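Long-range contacts in N-alpha-acetyltransferase 35, NatC auxiliary subunit (Saccharomyces cerevisiae, PDB 6YGA), which serves as the auxiliary subunit of the NatC N-terminal acetyltransferase, the complex that acetylates the N-terminal methionine of the L-A virus Gag protein: residues F358-F363 with M394-Y399; L311-A316 with L345-D350; L419-Q424 with F441-S446; G169-E174 with A339-P344. One frame throughout, in Å; residues are numbered along the deposited sequence.

Contact 1: residues F358-F363 with M394-Y399; sequences FSYTQF and MLLEWY. With EDO (1,2-ethanediol), chain C.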
# COMPACT_ATOMS: atom_id res chain seq x y z
N PHE B 358 23.53 1.23 20.45
CA PHE B 358 23.36 -0.07 21.08
C PHE B 358 23.36 -1.16 20.02
O PHE B 358 23.08 -0.93 18.85
CB PHE B 358 22.05 -0.14 21.87
CG PHE B 358 21.63 1.15 22.49
CD1 PHE B 358 22.09 1.52 23.74
CD2 PHE B 358 20.76 2.00 21.82
CE1 PHE B 358 21.70 2.71 24.32
CE2 PHE B 358 20.36 3.19 22.39
CZ PHE B 358 20.83 3.55 23.64
N SER B 359 23.67 -2.37 20.47
CA SER B 359 23.49 -3.55 19.65
C SER B 359 22.01 -3.94 19.65
O SER B 359 21.18 -3.33 20.32
CB SER B 359 24.39 -4.69 20.15
OG SER B 359 24.01 -5.10 21.45
N TYR B 360 21.67 -4.99 18.89
CA TYR B 360 20.27 -5.37 18.80
C TYR B 360 19.76 -5.91 20.13
O TYR B 360 18.65 -5.57 20.56
CB TYR B 360 20.06 -6.41 17.69
CG TYR B 360 20.33 -5.90 16.29
CD1 TYR B 360 20.58 -4.55 16.04
CD2 TYR B 360 20.33 -6.77 15.20
CE1 TYR B 360 20.83 -4.09 14.77
CE2 TYR B 360 20.58 -6.31 13.92
CZ TYR B 360 20.83 -4.97 13.71
OH TYR B 360 21.08 -4.51 12.44
N THR B 361 20.56 -6.74 20.80
CA THR B 361 20.12 -7.31 22.07
C THR B 361 20.12 -6.27 23.18
O THR B 361 19.22 -6.25 24.02
CB THR B 361 20.99 -8.51 22.45
OG1 THR B 361 22.35 -8.09 22.64
CG2 THR B 361 20.94 -9.57 21.35
N GLN B 362 21.12 -5.38 23.20
CA GLN B 362 21.12 -4.29 24.17
C GLN B 362 19.88 -3.42 24.01
O GLN B 362 19.26 -3.01 25.01
CB GLN B 362 22.38 -3.44 24.03
CG GLN B 362 23.65 -4.12 24.49
CD GLN B 362 24.88 -3.26 24.26
OE1 GLN B 362 24.79 -2.20 23.63
NE2 GLN B 362 26.02 -3.71 24.76
N PHE B 363 19.51 -3.12 22.77
CA PHE B 363 18.32 -2.32 22.51
C PHE B 363 17.06 -3.02 22.99
O PHE B 363 16.16 -2.39 23.55
CB PHE B 363 18.24 -2.02 21.01
CG PHE B 363 17.14 -1.08 20.63
CD1 PHE B 363 17.17 0.25 21.03
CD2 PHE B 363 16.09 -1.51 19.83
CE1 PHE B 363 16.16 1.12 20.67
CE2 PHE B 363 15.09 -0.64 19.45
CZ PHE B 363 15.12 0.67 19.87
N MSE B 394 12.49 -9.59 16.37
CA MSE B 394 11.05 -9.35 16.34
C MSE B 394 10.75 -7.89 16.63
O MSE B 394 9.87 -7.28 16.02
CB MSE B 394 10.34 -10.25 17.36
CG MSE B 394 8.87 -10.49 17.07
SE MSE B 394 8.63 -11.48 15.41
CE MSE B 394 7.34 -10.31 14.56
N LEU B 395 11.50 -7.32 17.58
CA LEU B 395 11.28 -5.93 17.96
C LEU B 395 11.71 -4.99 16.85
O LEU B 395 11.04 -3.98 16.59
CB LEU B 395 12.03 -5.62 19.26
CG LEU B 395 11.95 -4.19 19.79
CD1 LEU B 395 10.51 -3.80 20.10
CD2 LEU B 395 12.83 -4.03 21.02
N LEU B 396 12.82 -5.29 16.17
CA LEU B 396 13.26 -4.46 15.06
C LEU B 396 12.25 -4.48 13.92
O LEU B 396 11.99 -3.44 13.29
CB LEU B 396 14.63 -4.91 14.57
CG LEU B 396 15.80 -4.70 15.54
CD1 LEU B 396 17.12 -4.94 14.82
CD2 LEU B 396 15.76 -3.30 16.15
N GLU B 397 11.66 -5.64 13.63
CA GLU B 397 10.61 -5.70 12.62
C GLU B 397 9.39 -4.89 13.03
O GLU B 397 8.71 -4.31 12.17
CB GLU B 397 10.21 -7.15 12.35
CG GLU B 397 11.26 -7.95 11.59
CD GLU B 397 10.89 -9.41 11.44
OE1 GLU B 397 9.77 -9.79 11.83
OE2 GLU B 397 11.72 -10.18 10.91
N TRP B 398 9.11 -4.81 14.33
CA TRP B 398 8.01 -3.98 14.80
C TRP B 398 8.27 -2.51 14.49
O TRP B 398 7.36 -1.79 14.07
CB TRP B 398 7.79 -4.19 16.31
CG TRP B 398 6.70 -3.33 16.88
CD1 TRP B 398 5.38 -3.65 17.01
CD2 TRP B 398 6.84 -2.00 17.39
NE1 TRP B 398 4.69 -2.61 17.57
CE2 TRP B 398 5.57 -1.58 17.82
CE3 TRP B 398 7.92 -1.13 17.54
CZ2 TRP B 398 5.34 -0.32 18.38
CZ3 TRP B 398 7.70 0.12 18.10
CH2 TRP B 398 6.42 0.51 18.51
N TYR B 399 9.50 -2.05 14.69
CA TYR B 399 9.84 -0.66 14.38
C TYR B 399 9.72 -0.40 12.88
O TYR B 399 9.19 0.64 12.46
CB TYR B 399 11.25 -0.33 14.86
CG TYR B 399 11.35 0.07 16.31
CD1 TYR B 399 11.20 1.39 16.70
CD2 TYR B 399 11.62 -0.88 17.29
CE1 TYR B 399 11.29 1.76 18.03
CE2 TYR B 399 11.71 -0.52 18.62
CZ TYR B 399 11.55 0.80 18.98
OH TYR B 399 11.64 1.18 20.30
C1 EDO C . 19.49 -2.95 28.92
O1 EDO C . 20.55 -2.48 28.08
C2 EDO C . 19.98 -3.19 30.34
O2 EDO C . 19.00 -3.98 31.03
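Leu-396 lays a single methyl group on the ring of Tyr-360, a CH-pi contact in the helix-on-helix packing of this largely helical, TPR-like region, where the start of helix 360-372 meets helix 386-402. CD1 of Leu-396 lies 3.5 Å from the centroid of the Tyr-360 ring and 5° off its normal, so that all six ring carbons share the contact almost equally; the two side chains cross at about a right angle. The other branch of the same leucine turns to Phe-363, with CD2 of Leu-396 4.1 Å from CD2 of Phe-363. A forked residue is well suited here, since each methyl serves a different ring. Phe-363 holds CG trans to its backbone N (chi1 -174°), which sends the ring across to the neighbouring helix. There it also brushes Leu-395, whose CD2 is 4.3 Å from CD2 of Phe-363, and runs head-on towards Tyr-399. The two aromatic planes meet obliquely, at 50°, and CE2 of Tyr-399 comes to the rim of the Phe-363 ring, 3.5 Å from its CE2. Trp-398 CZ3 covers the centre of one face of Tyr-399, while the tyrosine hydroxyl is hydrogen-bonded to His-367 and Thr-322, so a phenol can end in this buried place without leaving its polar atom unsatisfied. At the N-terminal end of helix 360-372, Ser-359, the N-cap, and Gln-362 form a capping box of two weak bonds: Gln-362 N donates to Ser-359 OG at 3.4 Å, and Ser-359 N donates to Gln-362 OE1, also at 3.4 Å.

Contact 2: residues L311-A316 with L345-D350; sequences LLVDKA and LFFIRD
Asp-314 reaches from a short 3-10 turn to both Phe-346 and Arg-349, and each part of its side chain has a different task. Its CB lies in the plane of the Phe-346 ring, at the rim, 3.8 Å from CE2. Beyond it, a chi1 of -176° sets CG opposite the backbone N and swings the carboxylate past the ring towards Arg-349. At the tip, OD1 of Asp-314 forms a salt bridge with NH2 of Arg-349, a weak bond of 3.3 Å with an N-H...O angle of 132°. A water bridges the same pair, donating to OD1 and accepting from Arg-349 NH1, and Lys-357 gives OD1 a second salt bridge. The contact thus joins the loop between helices 298-311 and 319-328 to the end of helix 337-347, within the TPR-like helical region. Arg-349 suits the helix end: its chain, extended from CG to NE, passes the last turn, where NE donates to Phe-346 O at 3.0 Å, with the oxygen in the guanidinium plane. NH2 then sits 3.4 Å above one face of the Phe-346 ring, towards its rim, and Leu-311 CD2 covers the opposite face. Branched Val-313 divides its methyls, CG1 going to the Phe-346 rim and CG2 to Phe-347 CE1, 4.0 Å away.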
# COMPACT_ATOMS: atom_id res chain seq x y z
N LEU B 311 15.34 12.52 11.28
CA LEU B 311 16.61 12.74 11.97
C LEU B 311 16.44 12.99 13.46
O LEU B 311 17.42 12.91 14.20
CB LEU B 311 17.35 13.91 11.33
CG LEU B 311 17.44 13.85 9.80
CD1 LEU B 311 18.04 15.13 9.24
CD2 LEU B 311 18.25 12.64 9.37
N LEU B 312 15.22 13.30 13.92
CA LEU B 312 15.01 13.60 15.33
C LEU B 312 15.23 12.38 16.21
O LEU B 312 15.59 12.52 17.39
CB LEU B 312 13.61 14.16 15.57
CG LEU B 312 13.26 15.52 14.97
CD1 LEU B 312 11.79 15.86 15.20
CD2 LEU B 312 14.15 16.60 15.56
N VAL B 313 15.03 11.18 15.66
CA VAL B 313 15.15 9.97 16.47
C VAL B 313 16.58 9.75 16.93
O VAL B 313 16.82 8.99 17.88
CB VAL B 313 14.63 8.75 15.69
CG1 VAL B 313 15.64 8.32 14.63
CG2 VAL B 313 14.30 7.61 16.63
N ASP B 314 17.56 10.41 16.29
CA ASP B 314 18.94 10.28 16.73
C ASP B 314 19.15 10.88 18.11
O ASP B 314 20.08 10.48 18.82
CB ASP B 314 19.87 10.93 15.70
CG ASP B 314 21.33 10.76 16.04
OD1 ASP B 314 21.81 9.60 16.07
OD2 ASP B 314 22.01 11.78 16.27
N LYS B 315 18.29 11.81 18.52
CA LYS B 315 18.41 12.47 19.81
C LYS B 315 17.82 11.66 20.96
O LYS B 315 17.82 12.14 22.10
CB LYS B 315 17.72 13.84 19.76
CG LYS B 315 18.39 14.84 18.83
CD LYS B 315 17.39 15.83 18.28
CE LYS B 315 16.56 16.47 19.38
NZ LYS B 315 15.50 17.35 18.81
N ALA B 316 17.32 10.46 20.69
CA ALA B 316 16.68 9.66 21.73
C ALA B 316 17.70 9.18 22.75
O ALA B 316 18.81 8.76 22.39
CB ALA B 316 15.95 8.47 21.11
N LEU B 345 16.49 2.58 7.72
CA LEU B 345 17.92 2.55 7.39
C LEU B 345 18.72 3.47 8.30
O LEU B 345 19.86 3.16 8.65
CB LEU B 345 18.12 2.93 5.93
CG LEU B 345 17.43 2.00 4.93
CD1 LEU B 345 17.56 2.53 3.51
CD2 LEU B 345 18.00 0.61 5.06
N PHE B 346 18.14 4.61 8.68
CA PHE B 346 18.77 5.51 9.63
C PHE B 346 18.72 4.97 11.05
O PHE B 346 19.64 5.22 11.85
CB PHE B 346 18.08 6.88 9.56
CG PHE B 346 18.72 7.94 10.41
CD1 PHE B 346 19.78 8.68 9.92
CD2 PHE B 346 18.26 8.21 11.69
CE1 PHE B 346 20.38 9.66 10.69
CE2 PHE B 346 18.85 9.19 12.46
CZ PHE B 346 19.91 9.92 11.96
N PHE B 347 17.68 4.21 11.38
CA PHE B 347 17.51 3.67 12.73
C PHE B 347 18.33 2.40 12.93
O PHE B 347 18.97 2.23 13.97
CB PHE B 347 16.02 3.41 12.99
CG PHE B 347 15.69 3.10 14.41
CD1 PHE B 347 15.78 4.07 15.39
CD2 PHE B 347 15.24 1.84 14.77
CE1 PHE B 347 15.46 3.79 16.71
CE2 PHE B 347 14.92 1.55 16.08
CZ PHE B 347 15.03 2.52 17.05
N ILE B 348 18.32 1.51 11.94
CA ILE B 348 19.07 0.26 11.97
C ILE B 348 20.20 0.40 10.96
O ILE B 348 19.96 0.39 9.75
CB ILE B 348 18.17 -0.94 11.65
CG1 ILE B 348 16.95 -0.94 12.57
CG2 ILE B 348 18.94 -2.24 11.77
CD1 ILE B 348 15.94 -2.02 12.25
N ARG B 349 21.43 0.51 11.46
CA ARG B 349 22.54 1.03 10.67
C ARG B 349 23.46 -0.08 10.16
O ARG B 349 23.22 -1.27 10.36
CB ARG B 349 23.31 2.06 11.49
CG ARG B 349 22.47 3.28 11.84
CD ARG B 349 23.29 4.37 12.50
NE ARG B 349 22.47 5.56 12.71
CZ ARG B 349 22.89 6.68 13.30
NH1 ARG B 349 24.13 6.77 13.75
NH2 ARG B 349 22.06 7.70 13.43
N ASP B 350 24.53 0.33 9.48
CA ASP B 350 25.38 -0.61 8.76
C ASP B 350 26.10 -1.57 9.69
O ASP B 350 26.19 -2.77 9.41
CB ASP B 350 26.40 0.15 7.91
CG ASP B 350 25.78 0.83 6.71
OD1 ASP B 350 24.80 0.27 6.15
OD2 ASP B 350 26.27 1.90 6.31
O HOH W 1 24.39 10.00 14.14

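Contact 3: residues L419-Q424 with F441-S446; sequences LWDSLQ and FMKLSS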
# COMPACT_ATOMS: atom_id res chain seq x y z
N LEU B 419 3.63 -14.67 15.72
CA LEU B 419 5.03 -14.81 16.11
C LEU B 419 5.27 -14.34 17.54
O LEU B 419 6.06 -14.94 18.27
CB LEU B 419 5.93 -14.05 15.13
CG LEU B 419 6.56 -14.86 13.99
CD1 LEU B 419 5.50 -15.49 13.10
CD2 LEU B 419 7.49 -13.99 13.17
N TRP B 420 4.59 -13.26 17.95
CA TRP B 420 4.62 -12.86 19.35
C TRP B 420 4.05 -13.96 20.24
O TRP B 420 4.60 -14.24 21.31
CB TRP B 420 3.85 -11.56 19.56
CG TRP B 420 4.53 -10.32 19.07
CD1 TRP B 420 4.05 -9.45 18.14
CD2 TRP B 420 5.80 -9.81 19.49
NE1 TRP B 420 4.95 -8.42 17.95
CE2 TRP B 420 6.03 -8.63 18.77
CE3 TRP B 420 6.76 -10.25 20.41
CZ2 TRP B 420 7.19 -7.87 18.94
CZ3 TRP B 420 7.91 -9.49 20.58
CH2 TRP B 420 8.11 -8.32 19.84
N ASP B 421 2.95 -14.58 19.81
CA ASP B 421 2.33 -15.64 20.60
C ASP B 421 3.26 -16.82 20.77
O ASP B 421 3.47 -17.32 21.88
CB ASP B 421 1.01 -16.07 19.96
CG ASP B 421 0.18 -16.98 20.86
OD1 ASP B 421 -0.32 -16.49 21.89
OD2 ASP B 421 0.02 -18.17 20.53
N SER B 422 3.84 -17.29 19.66
CA SER B 422 4.79 -18.40 19.72
C SER B 422 5.99 -18.06 20.58
O SER B 422 6.49 -18.90 21.34
CB SER B 422 5.23 -18.78 18.31
OG SER B 422 6.13 -19.88 18.32
N LEU B 423 6.47 -16.82 20.49
CA LEU B 423 7.60 -16.39 21.31
C LEU B 423 7.23 -16.39 22.79
O LEU B 423 8.00 -16.86 23.63
CB LEU B 423 8.06 -15.01 20.86
CG LEU B 423 9.48 -14.59 21.22
CD1 LEU B 423 10.48 -15.61 20.71
CD2 LEU B 423 9.74 -13.23 20.62
N GLN B 424 6.04 -15.88 23.11
CA GLN B 424 5.59 -15.86 24.50
C GLN B 424 5.45 -17.27 25.06
O GLN B 424 5.83 -17.53 26.21
CB GLN B 424 4.27 -15.10 24.62
CG GLN B 424 3.72 -15.00 26.03
CD GLN B 424 2.29 -14.48 26.08
OE1 GLN B 424 1.84 -13.78 25.18
NE2 GLN B 424 1.58 -14.83 27.14
N PHE B 441 2.78 -8.05 26.76
CA PHE B 441 2.38 -6.65 26.59
C PHE B 441 2.42 -6.24 25.12
O PHE B 441 1.50 -5.57 24.63
CB PHE B 441 3.27 -5.74 27.42
CG PHE B 441 3.18 -4.29 27.01
CD1 PHE B 441 2.10 -3.52 27.41
CD2 PHE B 441 4.17 -3.72 26.23
CE1 PHE B 441 2.01 -2.20 27.03
CE2 PHE B 441 4.08 -2.40 25.85
CZ PHE B 441 3.00 -1.63 26.25
N MSE B 442 3.48 -6.61 24.41
CA MSE B 442 3.62 -6.25 23.01
C MSE B 442 2.60 -6.97 22.13
O MSE B 442 2.03 -6.36 21.22
CB MSE B 442 5.03 -6.57 22.52
CG MSE B 442 6.10 -5.73 23.19
SE MSE B 442 5.99 -3.86 22.67
CE MSE B 442 6.48 -4.07 20.80
N LYS B 443 2.36 -8.25 22.40
CA LYS B 443 1.38 -8.99 21.62
C LYS B 443 -0.02 -8.42 21.80
O LYS B 443 -0.73 -8.17 20.82
CB LYS B 443 1.40 -10.47 22.01
CG LYS B 443 0.51 -11.34 21.14
CD LYS B 443 0.42 -12.75 21.67
CE LYS B 443 -0.38 -12.79 22.96
NZ LYS B 443 -0.41 -14.17 23.53
N LEU B 444 -0.43 -8.19 23.05
CA LEU B 444 -1.79 -7.72 23.32
C LEU B 444 -1.99 -6.29 22.83
O LEU B 444 -3.06 -5.94 22.33
CB LEU B 444 -2.10 -7.85 24.81
CG LEU B 444 -3.55 -7.64 25.22
CD1 LEU B 444 -4.49 -8.37 24.26
CD2 LEU B 444 -3.77 -8.11 26.64
N SER B 445 -0.96 -5.44 22.98
CA SER B 445 -1.02 -4.10 22.40
C SER B 445 -1.11 -4.16 20.88
O SER B 445 -1.80 -3.34 20.26
CB SER B 445 0.21 -3.29 22.82
OG SER B 445 0.19 -2.99 24.20
N SER B 446 -0.42 -5.11 20.26
CA SER B 446 -0.49 -5.24 18.81
C SER B 446 -1.86 -5.76 18.38
O SER B 446 -2.38 -5.34 17.35
CB SER B 446 0.62 -6.16 18.31
OG SER B 446 1.90 -5.57 18.49
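The indole of Trp-420 carries Met-442 CB over the centre of its six-membered ring, 4.2 Å from the centroid and 4° off the normal. CE of this selenomethionine curls round to Trp-420 CZ2, and Ser-446 OG approaches the ring obliquely. The indole NE1 is hydrogen-bonded to Gln-416 OE1, so a large, flat residue can be buried here with its polar atom satisfied. Met-394 of helix 386-402 also packs on the tryptophan. Helices 406-429 and 433-456 form an antiparallel hairpin, their local axes 9.3 Å apart and crossing at -155°. Where the backbones come nearest, at Trp-420 and Lys-443, the CB atoms of these two residues are 3.6 Å apart. From there the lysine chain passes across the partner helix, its CD against the backbone N and CA of Asp-421, until a bend at chi3 (70°) delivers NZ between two acceptors. Asp-421 OD1 takes it at 2.8 Å on the lone pair turned away from the other carboxylate oxygen, as a salt bridge; Gln-424 OE1 takes it, also at 2.8 Å, with NZ standing above the amide plane. Val-597 O is a third acceptor. With three oxygens round NZ and a carboxylate among them, the buried lysine is probably charged: its methylenes pack against Trp-420 and Asp-421, while the oxygens would offset the cost of burying the charge.

Contact 4: residues G169-E174 with A339-P344; sequences GIVFEE and ARILFP. With EDO (1,2-ethanediol), chain Z.
Ile-170, Val-171 and Ile-341 carry most of this contact, in which the loop after helix 142-167 lies against helix 337-347 and so joins the N-terminal Mak10 region to the TPR-like region. The CB of Ile-170 points toward the helix. Its CG2 lands on the ring of Pro-344, 3.5 Å from CG, while CD1 reaches CB of the same proline at 3.7 Å and CB rests against Ile-341 CG2. Pro-344 fits here because a compact ring makes a firm seat for two isoleucine branches; lacking an N-H, it also marks a kink in the helix. Val-171 straddles Ile-341 at about a right angle, with CG2 3.6 Å and CG1 3.8 Å from Ile-341 CG1. CG1 of the valine further comes within 3.9 Å of Arg-340 NH1, oblique to the guanidinium. Beta-branched residues suit both sides, since their methyls spread close to the backbone and the chains can come near, the CA atoms of Ile-170 and Ile-341 being 5.8 Å apart. Gly-169, with a positive phi of 70°, lets the chain leave its helix; its O and that of Val-171 accept from an ethanediol, probably a crystallisation additive. Arg-340 is held by Arg-335 O and by Asp-176, and Ile-170 O is met by Gln-404. Apolar side chains thus form the bulk of the join, with the arginine's polar groups bonded beyond the two segments, so that steric fit and the exclusion of water probably supply most of its stability.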
# COMPACT_ATOMS: atom_id res chain seq x y z
N GLY B 169 14.90 -3.02 0.54
CA GLY B 169 13.68 -3.75 0.80
C GLY B 169 12.86 -3.22 1.95
O GLY B 169 12.09 -3.97 2.55
N ILE B 170 12.99 -1.93 2.28
CA ILE B 170 12.25 -1.37 3.41
C ILE B 170 10.76 -1.30 3.10
O ILE B 170 9.93 -1.81 3.86
CB ILE B 170 12.81 0.02 3.78
CG1 ILE B 170 14.25 -0.11 4.30
CG2 ILE B 170 11.91 0.69 4.80
CD1 ILE B 170 14.42 -1.11 5.43
N VAL B 171 10.40 -0.67 1.98
CA VAL B 171 9.01 -0.56 1.58
C VAL B 171 8.74 -1.45 0.37
O VAL B 171 9.63 -2.17 -0.10
CB VAL B 171 8.63 0.90 1.27
CG1 VAL B 171 8.84 1.77 2.50
CG2 VAL B 171 9.44 1.42 0.10
N PHE B 172 7.52 -1.40 -0.15
CA PHE B 172 7.06 -2.31 -1.19
C PHE B 172 7.14 -1.64 -2.55
O PHE B 172 6.64 -0.52 -2.73
CB PHE B 172 5.64 -2.78 -0.90
CG PHE B 172 5.52 -3.60 0.36
CD1 PHE B 172 5.40 -2.99 1.60
CD2 PHE B 172 5.54 -4.99 0.30
CE1 PHE B 172 5.30 -3.75 2.76
CE2 PHE B 172 5.44 -5.75 1.45
CZ PHE B 172 5.32 -5.13 2.68
N GLU B 173 7.76 -2.32 -3.51
CA GLU B 173 7.94 -1.77 -4.84
C GLU B 173 6.61 -1.68 -5.58
O GLU B 173 5.70 -2.49 -5.37
CB GLU B 173 8.91 -2.64 -5.65
CG GLU B 173 8.44 -4.07 -5.84
CD GLU B 173 9.47 -4.95 -6.53
OE1 GLU B 173 10.60 -5.06 -6.02
OE2 GLU B 173 9.14 -5.52 -7.60
N GLU B 174 6.50 -0.66 -6.44
CA GLU B 174 5.30 -0.43 -7.25
C GLU B 174 4.04 -0.32 -6.40
O GLU B 174 2.95 -0.72 -6.81
CB GLU B 174 5.14 -1.51 -8.33
CG GLU B 174 4.32 -1.07 -9.53
CD GLU B 174 4.18 -2.17 -10.57
OE1 GLU B 174 5.15 -2.38 -11.33
OE2 GLU B 174 3.12 -2.82 -10.60
N ALA B 339 11.19 9.61 3.26
CA ALA B 339 11.37 9.62 4.71
C ALA B 339 11.00 8.27 5.31
O ALA B 339 11.61 7.84 6.30
CB ALA B 339 10.54 10.73 5.34
N ARG B 340 10.02 7.58 4.73
CA ARG B 340 9.61 6.29 5.28
C ARG B 340 10.65 5.21 4.99
O ARG B 340 10.84 4.29 5.80
CB ARG B 340 8.24 5.89 4.74
CG ARG B 340 7.12 6.77 5.25
CD ARG B 340 5.74 6.17 5.02
NE ARG B 340 5.36 6.18 3.61
CZ ARG B 340 5.31 5.10 2.84
NH1 ARG B 340 5.63 3.91 3.34
NH2 ARG B 340 4.94 5.20 1.57
N ILE B 341 11.32 5.28 3.84
CA ILE B 341 12.45 4.38 3.61
C ILE B 341 13.62 4.77 4.49
O ILE B 341 14.36 3.91 4.99
CB ILE B 341 12.84 4.39 2.12
CG1 ILE B 341 11.65 4.00 1.24
CG2 ILE B 341 14.02 3.45 1.87
CD1 ILE B 341 11.94 4.10 -0.25
N LEU B 342 13.81 6.08 4.69
CA LEU B 342 15.00 6.56 5.38
C LEU B 342 15.02 6.12 6.84
O LEU B 342 16.08 5.76 7.36
CB LEU B 342 15.07 8.09 5.27
CG LEU B 342 16.41 8.72 5.61
CD1 LEU B 342 17.48 8.21 4.66
CD2 LEU B 342 16.31 10.24 5.54
N PHE B 343 13.86 6.13 7.50
CA PHE B 343 13.83 5.86 8.94
C PHE B 343 14.41 4.50 9.31
O PHE B 343 15.32 4.46 10.15
CB PHE B 343 12.40 6.05 9.46
CG PHE B 343 12.16 5.40 10.79
CD1 PHE B 343 12.71 5.94 11.95
CD2 PHE B 343 11.40 4.26 10.88
CE1 PHE B 343 12.49 5.34 13.17
CE2 PHE B 343 11.17 3.65 12.10
CZ PHE B 343 11.72 4.19 13.25
N PRO B 344 13.96 3.37 8.75
CA PRO B 344 14.57 2.09 9.17
C PRO B 344 16.05 2.00 8.84
O PRO B 344 16.81 1.40 9.61
CB PRO B 344 13.74 1.04 8.42
CG PRO B 344 12.45 1.72 8.12
CD PRO B 344 12.85 3.13 7.81
C1 EDO Z . 9.43 -6.00 1.59
O1 EDO Z . 9.12 -4.65 1.96
C2 EDO Z . 9.60 -6.09 0.08
O2 EDO Z . 10.69 -5.26 -0.33

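From the N terminus, the loop 169-174 is the first segment met, but contact 4 closes only at 339-344, after 164 intervening residues. Before that, 311-316 has opened contact 2, which closes at 345-350, so the two contacts cross; both use helix 337-347, which thereby ties the N-terminal region to the TPR-like one. Contact 1 then opens and closes, followed by contact 3, the shortest loop, each in series with what precedes it. Their rings and side chains still mesh: Phe-347 of contact 2 meets Phe-363 and Tyr-399 of contact 1, and Met-394 of contact 1 reaches Leu-419 in contact 3. Contacts 3 and 4 do not touch, their nearest atoms about 12 Å apart.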